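PDB 1QSA: soluble lytic murein transglycosylase, which cleaves the glycosidic bonds between N-acetylmuramic acid and N-acetylglucosamine in peptidoglycan, with formation of a 1,6-anhydro bond in the muramic acid residue. Local coordinates for residues A[91-96]-A[106-110]; A[58-63]-A[74-78]; A[319-324]-A[348-353]. All blocks are in the same frame, centred on the assembly; numbering follows the deposited sequence. Where two conformers were deposited one is given.

Contact 1: residues A[91-96]-A[106-110]; sequences LLAFSP and CNYYY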
loop_
_atom_site.group_PDB
_atom_site.type_symbol
_atom_site.label_atom_id
_atom_site.label_comp_id
_atom_site.label_asym_id
_atom_site.label_seq_id
_atom_site.Cartn_x
_atom_site.Cartn_y
_atom_site.Cartn_z
ATOM N N LEU A 91 25.696 24.286 4.803
ATOM C CA LEU A 91 24.536 23.521 4.342
ATOM C C LEU A 91 24.118 23.999 2.949
ATOM O O LEU A 91 23.958 23.194 2.029
ATOM C CB LEU A 91 23.385 23.680 5.344
ATOM C CG LEU A 91 22.175 22.741 5.235
ATOM C CD1 LEU A 91 21.427 22.742 6.549
ATOM C CD2 LEU A 91 21.261 23.144 4.078
ATOM N N LEU A 92 24.003 25.317 2.774
ATOM C CA LEU A 92 23.608 25.873 1.485
ATOM C C LEU A 92 24.705 25.748 0.414
ATOM O O LEU A 92 24.413 25.656 -0.776
ATOM C CB LEU A 92 23.113 27.317 1.654
ATOM C CG LEU A 92 21.859 27.421 2.531
ATOM C CD1 LEU A 92 21.470 28.881 2.764
ATOM C CD2 LEU A 92 20.709 26.696 1.826
ATOM N N ALA A 93 25.962 25.709 0.837
ATOM C CA ALA A 93 27.062 25.564 -0.106
ATOM C C ALA A 93 27.070 24.121 -0.609
ATOM O O ALA A 93 27.326 23.858 -1.784
ATOM C CB ALA A 93 28.399 25.909 0.579
ATOM N N PHE A 94 26.712 23.201 0.278
ATOM C CA PHE A 94 26.677 21.780 -0.050
ATOM C C PHE A 94 25.412 21.413 -0.837
ATOM O O PHE A 94 25.454 20.578 -1.758
ATOM C CB PHE A 94 26.772 20.941 1.238
ATOM C CG PHE A 94 26.549 19.466 1.012
ATOM C CD1 PHE A 94 27.562 18.670 0.459
ATOM C CD2 PHE A 94 25.311 18.885 1.292
ATOM C CE1 PHE A 94 27.337 17.313 0.186
ATOM C CE2 PHE A 94 25.075 17.528 1.023
ATOM C CZ PHE A 94 26.090 16.743 0.468
ATOM N N SER A 95 24.299 22.056 -0.481
ATOM C CA SER A 95 23.006 21.811 -1.121
ATOM C C SER A 95 22.345 23.147 -1.478
ATOM O O SER A 95 21.415 23.590 -0.806
ATOM C CB SER A 95 22.096 21.009 -0.168
ATOM O OG SER A 95 20.824 20.752 -0.750
ATOM N N PRO A 96 22.813 23.806 -2.559
ATOM C CA PRO A 96 22.226 25.090 -2.960
ATOM C C PRO A 96 20.755 24.986 -3.370
ATOM O O PRO A 96 20.019 25.964 -3.267
ATOM C CB PRO A 96 23.124 25.552 -4.116
ATOM C CG PRO A 96 23.808 24.303 -4.584
ATOM C CD PRO A 96 24.032 23.511 -3.330
ATOM N N CYS A 106 13.311 20.976 5.730
ATOM C CA CYS A 106 13.100 21.785 6.933
ATOM C C CYS A 106 14.417 22.485 7.278
ATOM O O CYS A 106 14.453 23.676 7.577
ATOM C CB CYS A 106 12.716 20.912 8.122
ATOM S SG CYS A 106 11.128 20.024 7.999
ATOM N N ASN A 107 15.509 21.735 7.219
ATOM C CA ASN A 107 16.815 22.295 7.542
ATOM C C ASN A 107 17.326 23.286 6.493
ATOM O O ASN A 107 17.960 24.294 6.829
ATOM C CB ASN A 107 17.816 21.163 7.789
ATOM C CG ASN A 107 17.601 20.497 9.139
ATOM O OD1 ASN A 107 17.352 21.176 10.142
ATOM N ND2 ASN A 107 17.717 19.179 9.181
ATOM N N TYR A 108 17.004 23.017 5.230
ATOM C CA TYR A 108 17.394 23.882 4.116
ATOM C C TYR A 108 16.756 25.262 4.292
ATOM O O TYR A 108 17.433 26.295 4.165
ATOM C CB TYR A 108 16.931 23.245 2.802
ATOM C CG TYR A 108 17.118 24.097 1.562
ATOM C CD1 TYR A 108 18.335 24.092 0.863
ATOM C CD2 TYR A 108 16.071 24.875 1.054
ATOM C CE1 TYR A 108 18.501 24.833 -0.314
ATOM C CE2 TYR A 108 16.227 25.625 -0.127
ATOM C CZ TYR A 108 17.443 25.593 -0.805
ATOM O OH TYR A 108 17.576 26.293 -1.990
ATOM N N TYR A 109 15.450 25.289 4.565
ATOM C CA TYR A 109 14.778 26.572 4.759
ATOM C C TYR A 109 15.198 27.290 6.027
ATOM O O TYR A 109 15.286 28.513 6.031
ATOM C CB TYR A 109 13.268 26.427 4.619
ATOM C CG TYR A 109 12.926 26.151 3.182
ATOM C CD1 TYR A 109 13.181 27.117 2.201
ATOM C CD2 TYR A 109 12.422 24.917 2.782
ATOM C CE1 TYR A 109 12.944 26.862 0.871
ATOM C CE2 TYR A 109 12.183 24.647 1.430
ATOM C CZ TYR A 109 12.445 25.630 0.488
ATOM O OH TYR A 109 12.200 25.397 -0.841
ATOM N N TYR A 110 15.533 26.546 7.081
ATOM C CA TYR A 110 16.008 27.198 8.305
ATOM C C TYR A 110 17.393 27.802 7.981
ATOM O O TYR A 110 17.726 28.900 8.440
ATOM C CB TYR A 110 16.115 26.205 9.461
ATOM C CG TYR A 110 16.410 26.852 10.793
ATOM C CD1 TYR A 110 15.442 27.618 11.455
ATOM C CD2 TYR A 110 17.646 26.679 11.410
ATOM C CE1 TYR A 110 15.699 28.187 12.698
ATOM C CE2 TYR A 110 17.916 27.244 12.659
ATOM C CZ TYR A 110 16.937 27.995 13.296
ATOM O OH TYR A 110 17.210 28.540 14.539
#

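Contact 2: residues A[58-63]-A[74-78]; sequences VTNFVR and LQSRF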
loop_
_atom_site.group_PDB
_atom_site.type_symbol
_atom_site.label_atom_id
_atom_site.label_comp_id
_atom_site.label_asym_id
_atom_site.label_seq_id
_atom_site.Cartn_x
_atom_site.Cartn_y
_atom_site.Cartn_z
ATOM N N VAL A 58 32.089 14.467 0.849
ATOM C CA VAL A 58 30.728 14.024 0.554
ATOM C C VAL A 58 30.314 14.428 -0.853
ATOM O O VAL A 58 29.767 13.620 -1.607
ATOM C CB VAL A 58 29.726 14.562 1.609
ATOM C CG1 VAL A 58 28.310 14.062 1.305
ATOM C CG2 VAL A 58 30.156 14.089 3.008
ATOM N N THR A 59 30.562 15.690 -1.197
ATOM C CA THR A 59 30.257 16.209 -2.526
ATOM C C THR A 59 30.950 15.364 -3.606
ATOM O O THR A 59 30.325 14.999 -4.601
ATOM C CB THR A 59 30.724 17.680 -2.645
ATOM O OG1 THR A 59 29.946 18.480 -1.749
ATOM C CG2 THR A 59 30.562 18.211 -4.071
ATOM N N ASN A 60 32.231 15.058 -3.404
ATOM C CA ASN A 60 32.984 14.263 -4.381
ATOM C C ASN A 60 32.376 12.875 -4.558
ATOM O O ASN A 60 32.221 12.403 -5.687
ATOM C CB ASN A 60 34.461 14.155 -3.998
ATOM C CG ASN A 60 35.212 15.467 -4.187
ATOM O OD1 ASN A 60 34.712 16.399 -4.828
ATOM N ND2 ASN A 60 36.413 15.548 -3.626
ATOM N N PHE A 61 31.961 12.260 -3.453
ATOM C CA PHE A 61 31.362 10.932 -3.516
ATOM C C PHE A 61 30.015 10.951 -4.244
ATOM O O PHE A 61 29.734 10.103 -5.091
ATOM C CB PHE A 61 31.195 10.334 -2.112
ATOM C CG PHE A 61 30.579 8.966 -2.117
ATOM C CD1 PHE A 61 31.319 7.859 -2.533
ATOM C CD2 PHE A 61 29.243 8.777 -1.739
ATOM C CE1 PHE A 61 30.742 6.589 -2.576
ATOM C CE2 PHE A 61 28.664 7.512 -1.782
ATOM C CZ PHE A 61 29.424 6.416 -2.203
ATOM N N VAL A 62 29.182 11.927 -3.914
ATOM C CA VAL A 62 27.877 12.041 -4.540
ATOM C C VAL A 62 28.015 12.299 -6.049
ATOM O O VAL A 62 27.344 11.652 -6.856
ATOM C CB VAL A 62 27.049 13.152 -3.858
ATOM C CG1 VAL A 62 25.740 13.391 -4.598
ATOM C CG2 VAL A 62 26.794 12.782 -2.409
ATOM N N ARG A 63 28.928 13.186 -6.438
ATOM C CA ARG A 63 29.097 13.495 -7.865
ATOM C C ARG A 63 29.682 12.316 -8.651
ATOM O O ARG A 63 29.340 12.108 -9.816
ATOM C CB ARG A 63 29.971 14.741 -8.076
ATOM C CG ARG A 63 29.603 15.966 -7.235
ATOM C CD ARG A 63 28.098 16.142 -6.982
ATOM N NE ARG A 63 27.834 16.311 -5.550
ATOM C CZ ARG A 63 26.663 16.656 -5.014
ATOM N NH1 ARG A 63 25.603 16.899 -5.788
ATOM N NH2 ARG A 63 26.554 16.765 -3.689
ATOM N N LEU A 74 22.443 10.094 0.632
ATOM C CA LEU A 74 23.496 10.768 1.401
ATOM C C LEU A 74 23.408 12.297 1.309
ATOM O O LEU A 74 23.814 13.005 2.240
ATOM C CB LEU A 74 24.886 10.288 0.960
ATOM C CG LEU A 74 26.098 10.839 1.732
ATOM C CD1 LEU A 74 25.991 10.503 3.224
ATOM C CD2 LEU A 74 27.397 10.281 1.145
ATOM N N GLN A 75 22.867 12.804 0.203
ATOM C CA GLN A 75 22.711 14.249 0.001
ATOM C C GLN A 75 21.827 14.844 1.116
ATOM O O GLN A 75 22.202 15.822 1.785
ATOM C CB GLN A 75 22.088 14.511 -1.367
ATOM C CG GLN A 75 22.033 15.972 -1.762
ATOM C CD GLN A 75 23.409 16.592 -1.951
ATOM O OE1 GLN A 75 24.426 15.893 -1.999
ATOM N NE2 GLN A 75 23.447 17.914 -2.044
ATOM N N SER A 76 20.652 14.246 1.319
ATOM C CA SER A 76 19.752 14.701 2.378
ATOM C C SER A 76 20.304 14.377 3.769
ATOM O O SER A 76 20.175 15.191 4.680
ATOM C CB SER A 76 18.344 14.102 2.212
ATOM O OG SER A 76 17.653 14.709 1.137
ATOM N N ARG A 77 20.953 13.217 3.927
ATOM C CA ARG A 77 21.532 12.832 5.213
ATOM C C ARG A 77 22.640 13.812 5.645
ATOM O O ARG A 77 22.696 14.233 6.812
ATOM C CB ARG A 77 22.088 11.412 5.139
ATOM C CG ARG A 77 22.697 10.918 6.443
ATOM C CD ARG A 77 23.143 9.462 6.322
ATOM N NE ARG A 77 23.846 9.017 7.523
ATOM C CZ ARG A 77 24.261 7.768 7.739
ATOM N NH1 ARG A 77 24.055 6.821 6.828
ATOM N NH2 ARG A 77 24.899 7.466 8.868
ATOM N N PHE A 78 23.473 14.235 4.695
ATOM C CA PHE A 78 24.548 15.160 5.038
ATOM C C PHE A 78 24.005 16.565 5.293
ATOM O O PHE A 78 24.574 17.327 6.080
ATOM C CB PHE A 78 25.653 15.176 3.995
ATOM C CG PHE A 78 26.927 15.773 4.509
ATOM C CD1 PHE A 78 27.553 15.229 5.633
ATOM C CD2 PHE A 78 27.488 16.890 3.893
ATOM C CE1 PHE A 78 28.741 15.797 6.137
ATOM C CE2 PHE A 78 28.669 17.461 4.392
ATOM C CZ PHE A 78 29.287 16.906 5.514
#

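Contact 3: residues A[319-324]-A[348-353]; sequences DEWRYW and QRGFYP. With SO4 (sulfate ion), chain B.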
loop_
_atom_site.group_PDB
_atom_site.type_symbol
_atom_site.label_atom_id
_atom_site.label_comp_id
_atom_site.label_asym_id
_atom_site.label_seq_id
_atom_site.Cartn_x
_atom_site.Cartn_y
_atom_site.Cartn_z
ATOM N N ASP A 319 -15.756 -3.304 -14.241
ATOM C CA ASP A 319 -15.905 -4.737 -14.509
ATOM C C ASP A 319 -17.003 -5.376 -13.670
ATOM O O ASP A 319 -17.875 -6.061 -14.199
ATOM C CB ASP A 319 -14.618 -5.497 -14.165
ATOM C CG ASP A 319 -13.541 -5.347 -15.212
ATOM O OD1 ASP A 319 -13.739 -4.619 -16.212
ATOM O OD2 ASP A 319 -12.485 -5.986 -15.026
ATOM N N GLU A 320 -16.913 -5.196 -12.356
ATOM C CA GLU A 320 -17.890 -5.785 -11.449
ATOM C C GLU A 320 -19.339 -5.423 -11.754
ATOM O O GLU A 320 -20.207 -6.303 -11.769
ATOM C CB GLU A 320 -17.570 -5.462 -9.978
ATOM C CG GLU A 320 -17.524 -3.969 -9.610
ATOM C CD GLU A 320 -16.129 -3.400 -9.600
ATOM O OE1 GLU A 320 -15.307 -3.800 -10.452
ATOM O OE2 GLU A 320 -15.858 -2.510 -8.766
ATOM N N TRP A 321 -19.598 -4.149 -12.048
ATOM C CA TRP A 321 -20.967 -3.722 -12.300
ATOM C C TRP A 321 -21.476 -4.158 -13.666
ATOM O O TRP A 321 -22.682 -4.339 -13.852
ATOM C CB TRP A 321 -21.134 -2.230 -12.035
ATOM C CG TRP A 321 -20.618 -1.814 -10.666
ATOM C CD1 TRP A 321 -19.962 -0.658 -10.371
ATOM C CD2 TRP A 321 -20.670 -2.572 -9.431
ATOM N NE1 TRP A 321 -19.591 -0.642 -9.043
ATOM C CE2 TRP A 321 -20.014 -1.800 -8.442
ATOM C CE3 TRP A 321 -21.194 -3.827 -9.072
ATOM C CZ2 TRP A 321 -19.863 -2.239 -7.111
ATOM C CZ3 TRP A 321 -21.042 -4.266 -7.744
ATOM C CH2 TRP A 321 -20.381 -3.468 -6.782
ATOM N N ARG A 322 -20.564 -4.323 -14.624
ATOM C CA ARG A 322 -20.961 -4.832 -15.931
ATOM C C ARG A 322 -21.359 -6.308 -15.759
ATOM O O ARG A 322 -22.389 -6.753 -16.285
ATOM C CB ARG A 322 -19.822 -4.698 -16.938
ATOM C CG ARG A 322 -19.560 -3.253 -17.332
ATOM C CD ARG A 322 -18.310 -3.127 -18.170
ATOM N NE ARG A 322 -18.464 -3.740 -19.485
ATOM C CZ ARG A 322 -17.452 -4.171 -20.234
ATOM N NH1 ARG A 322 -16.203 -4.088 -19.793
ATOM N NH2 ARG A 322 -17.692 -4.714 -21.421
ATOM N N TYR A 323 -20.581 -7.060 -14.973
ATOM C CA TYR A 323 -20.915 -8.466 -14.750
ATOM C C TYR A 323 -22.258 -8.588 -14.040
ATOM O O TYR A 323 -23.091 -9.398 -14.443
ATOM C CB TYR A 323 -19.854 -9.204 -13.908
ATOM C CG TYR A 323 -20.299 -10.632 -13.587
ATOM C CD1 TYR A 323 -20.144 -11.662 -14.520
ATOM C CD2 TYR A 323 -20.950 -10.927 -12.382
ATOM C CE1 TYR A 323 -20.637 -12.950 -14.266
ATOM C CE2 TYR A 323 -21.440 -12.200 -12.121
ATOM C CZ TYR A 323 -21.283 -13.204 -13.062
ATOM O OH TYR A 323 -21.767 -14.455 -12.805
ATOM N N TRP A 324 -22.478 -7.792 -12.997
ATOM C CA TRP A 324 -23.745 -7.912 -12.264
ATOM C C TRP A 324 -24.945 -7.428 -13.072
ATOM O O TRP A 324 -26.069 -7.901 -12.868
ATOM C CB TRP A 324 -23.641 -7.316 -10.857
ATOM C CG TRP A 324 -22.795 -8.217 -9.968
ATOM C CD1 TRP A 324 -21.512 -7.980 -9.536
ATOM C CD2 TRP A 324 -23.128 -9.539 -9.513
ATOM N NE1 TRP A 324 -21.025 -9.078 -8.863
ATOM C CE2 TRP A 324 -21.991 -10.049 -8.831
ATOM C CE3 TRP A 324 -24.276 -10.346 -9.622
ATOM C CZ2 TRP A 324 -21.963 -11.327 -8.263
ATOM C CZ3 TRP A 324 -24.249 -11.626 -9.051
ATOM C CH2 TRP A 324 -23.094 -12.102 -8.379
ATOM N N GLN A 348 -11.058 -8.845 -21.948
ATOM C CA GLN A 348 -10.196 -8.137 -21.007
ATOM C C GLN A 348 -9.411 -9.064 -20.098
ATOM O O GLN A 348 -9.576 -10.282 -20.139
ATOM C CB GLN A 348 -11.021 -7.151 -20.185
ATOM C CG GLN A 348 -11.792 -6.141 -21.035
ATOM C CD GLN A 348 -12.858 -5.389 -20.249
ATOM O OE1 GLN A 348 -13.844 -4.929 -20.818
ATOM N NE2 GLN A 348 -12.665 -5.260 -18.936
ATOM N N ARG A 349 -8.566 -8.470 -19.261
ATOM C CA ARG A 349 -7.707 -9.222 -18.355
ATOM C C ARG A 349 -8.216 -9.150 -16.918
ATOM O O ARG A 349 -8.741 -8.122 -16.503
ATOM C CB ARG A 349 -6.289 -8.623 -18.435
ATOM C CG ARG A 349 -5.215 -9.318 -17.630
ATOM C CD ARG A 349 -3.920 -8.470 -17.614
ATOM N NE ARG A 349 -4.153 -7.167 -16.986
ATOM C CZ ARG A 349 -4.318 -6.027 -17.647
ATOM N NH1 ARG A 349 -4.210 -5.992 -18.968
ATOM N NH2 ARG A 349 -4.547 -4.908 -16.980
ATOM N N GLY A 350 -8.107 -10.249 -16.180
ATOM C CA GLY A 350 -8.495 -10.211 -14.783
ATOM C C GLY A 350 -9.602 -11.095 -14.255
ATOM O O GLY A 350 -10.134 -11.955 -14.950
ATOM N N PHE A 351 -9.913 -10.871 -12.984
ATOM C CA PHE A 351 -10.924 -11.634 -12.264
ATOM C C PHE A 351 -12.282 -11.728 -12.960
ATOM O O PHE A 351 -12.715 -12.830 -13.288
ATOM C CB PHE A 351 -11.101 -11.078 -10.852
ATOM C CG PHE A 351 -12.144 -11.798 -10.042
ATOM C CD1 PHE A 351 -11.860 -13.017 -9.436
ATOM C CD2 PHE A 351 -13.415 -11.245 -9.877
ATOM C CE1 PHE A 351 -12.833 -13.666 -8.676
ATOM C CE2 PHE A 351 -14.385 -11.881 -9.123
ATOM C CZ PHE A 351 -14.095 -13.097 -8.519
ATOM N N TYR A 352 -12.944 -10.595 -13.183
ATOM C CA TYR A 352 -14.267 -10.642 -13.827
ATOM C C TYR A 352 -14.256 -11.223 -15.241
ATOM O O TYR A 352 -15.183 -11.943 -15.612
ATOM C CB TYR A 352 -15.016 -9.318 -13.689
ATOM C CG TYR A 352 -15.785 -9.266 -12.388
ATOM C CD1 TYR A 352 -16.948 -10.012 -12.236
ATOM C CD2 TYR A 352 -15.339 -8.498 -11.306
ATOM C CE1 TYR A 352 -17.658 -10.005 -11.048
ATOM C CE2 TYR A 352 -16.044 -8.482 -10.095
ATOM C CZ TYR A 352 -17.209 -9.244 -9.986
ATOM O OH TYR A 352 -17.940 -9.275 -8.834
ATOM N N PRO A 353 -13.250 -10.873 -16.067
ATOM C CA PRO A 353 -13.230 -11.467 -17.406
ATOM C C PRO A 353 -13.202 -13.000 -17.264
ATOM O O PRO A 353 -13.841 -13.715 -18.034
ATOM C CB PRO A 353 -11.916 -10.928 -17.975
ATOM C CG PRO A 353 -11.904 -9.553 -17.464
ATOM C CD PRO A 353 -12.371 -9.690 -16.017
HETATM S S SO4 B . -4.438 -8.899 -13.464
HETATM O O1 SO4 B . -5.229 -10.000 -12.878
HETATM O O2 SO4 B . -3.693 -9.401 -14.635
HETATM O O3 SO4 B . -5.369 -7.838 -13.884
HETATM O O4 SO4 B . -3.500 -8.343 -12.472
HETATM O O HOH W 1 -11.874 -7.873 -12.910
HETATM O O HOH W 2 -10.493 -6.150 -17.012
#

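Contact 1: residues A[91-96]-A[106-110]
Tyr108 carries the tight part of this contact: the CD1/CE1 side of its ring meets both Leu92 and the chain that leaves the helix at Ser95. Leu92 extends its CD2 methyl obliquely to the ring, 3.6 Å from Tyr108 CE1, the two side chains crossing at about a right angle. At the ring edge, close to its plane, Ser95 O lies 3.2 Å from Tyr108 CE1. The phenol then donates a hydrogen bond from Tyr108 OH to Pro96 O (2.8 Å); the hydroxyl sits above the carbonyl plane, 37° out of it. With CG anti to the backbone N (chi1 173°), the ring is carried past Leu92 to the turn after the helix. The contact pairs the end of helix 88-94 with helix 102-114, two successive helices of the alpha-superhelix, and Cys106 ties the second to Cys139 of helix 138-148 by a disulfide. Beside the ring the buried Leu91 makes ordinary van der Waals contact, its CD2 3.9 Å from Tyr108 CA and its CD1 3.8 Å from Asn107 O. The amide of Asn107 turns away to Asn80 and Lys141. By contrast Pro96 is exposed to solvent, its CB directed away from helix 102-114, and it meets Tyr108 through its carbonyl.

Contact 2: residues A[58-63]-A[74-78]
Val58 meets both Leu74 and Phe78: CG2 goes to the ring alone, while CG1 touches both residues. CG2 stands over the face of the Phe78 ring, 3.6 Å from the centroid, a CH-pi contact almost above the centre. The other methyl, CG1, lies anti to the backbone N (chi1 -179°), which sets it against both Leu74 CD2 (3.9 Å) and the CG side of the Phe78 ring. One turn on, Phe61 approaches the same leucine methyl: its CD2 is 3.7 Å from Leu74 CD2, the side chains crossing near a right angle and the methyl sitting obliquely to the ring. Leu74 CD2 is thus held between Val58 and Phe61. Phe61 also packs on Tyr43 and Ile46 of helix 38-48. Val62 CG1 lies 3.8 Å from Gln75 OE1, and the same methyl also lies over one face of the Arg63 guanidinium, 3.4 Å above its plane. Arg63, which is exposed, ends the segment, and its bent chain brings NH2 toward Gln75 OE1. That hydrogen bond is weak, with an N-H...O angle of 129°, and it is doubtful as well, like the Val62 contact with the same oxygen, because Gln75 was modelled in two conformers; the apolar residues give the firmer evidence. The segment axes approach to 10.7 Å and their directions differ by 163°, so helix 55-64 and helix 69-84 pair nearly antiparallel, as an alpha-helical hairpin within the alpha-superhelix of this enzyme.

Contact 3: residues A[319-324]-A[348-353]
Gln348 spends the two ends of its amide on groups of opposite charge from the facing helix, Asp319 and Arg322. This joins the first turns of helix 319-331 in the alpha-superhelix to the turn before helix 351-359. Arg322 NH1 reaches Gln348 OE1 at 2.7 Å on a lone pair in the carbonyl plane, with a nearly straight N-H...O angle of 160°. The other end, Gln348 NE2, meets Asp319 OD1 on its syn side at 3.0 Å, 28° out of the carboxylate plane, in a clearly more bent bond (135°). These two bonds together fix which way the amide is turned.

Deeper in, Tyr352 is a knob in the hole formed by Asp319, Glu320, Tyr323 and Trp324. Glu320 CA lies over one face of its ring, 3.8 Å from the centroid, and Phe351 lies over the opposite face. Tyr323 CB touches Tyr352 CD1 at 3.4 Å, and Trp324 NE1 donates to Tyr352 OH at 3.1 Å. That hydroxyl is also hydrogen-bonded to Glu577 of helix 572-578, so the aromatic cluster reaches the C-terminal part of the chain. Away from the cluster, Arg349 makes a salt bridge with Asp443 and a weak hydrogen bond to a sulfate ion, which Arg448 and Tyr597 also hold.

Two waters donate to Asp319 OD2; one also accepts from Gln348 NE2 and donates to Arg349 O, and the other accepts from Tyr352 N at 2.9 Å.

Contacts 1 and 2 are neighbours in space as well as in sequence, their centres 13 Å apart, and Phe94 joins them. Its CE1 lies 3.6 Å from Val58 CG1 and its CZ 3.7 Å from Phe78 CD2, the two phenylalanine rings meeting edge-to-face, so helix 88-94 packs through Phe94 on both helix 55-64 and helix 69-84. Contact 3 lies on the opposite side of the chain's centre, 51 Å from contact 1 and 49 Å from contact 2 between centres, and touches neither. All three are away from the predicted active-site residue Glu478. Sulfate ions, probably from the crystallisation liquor, occur about 5 Å from the Phe78 side chain and beside Arg349.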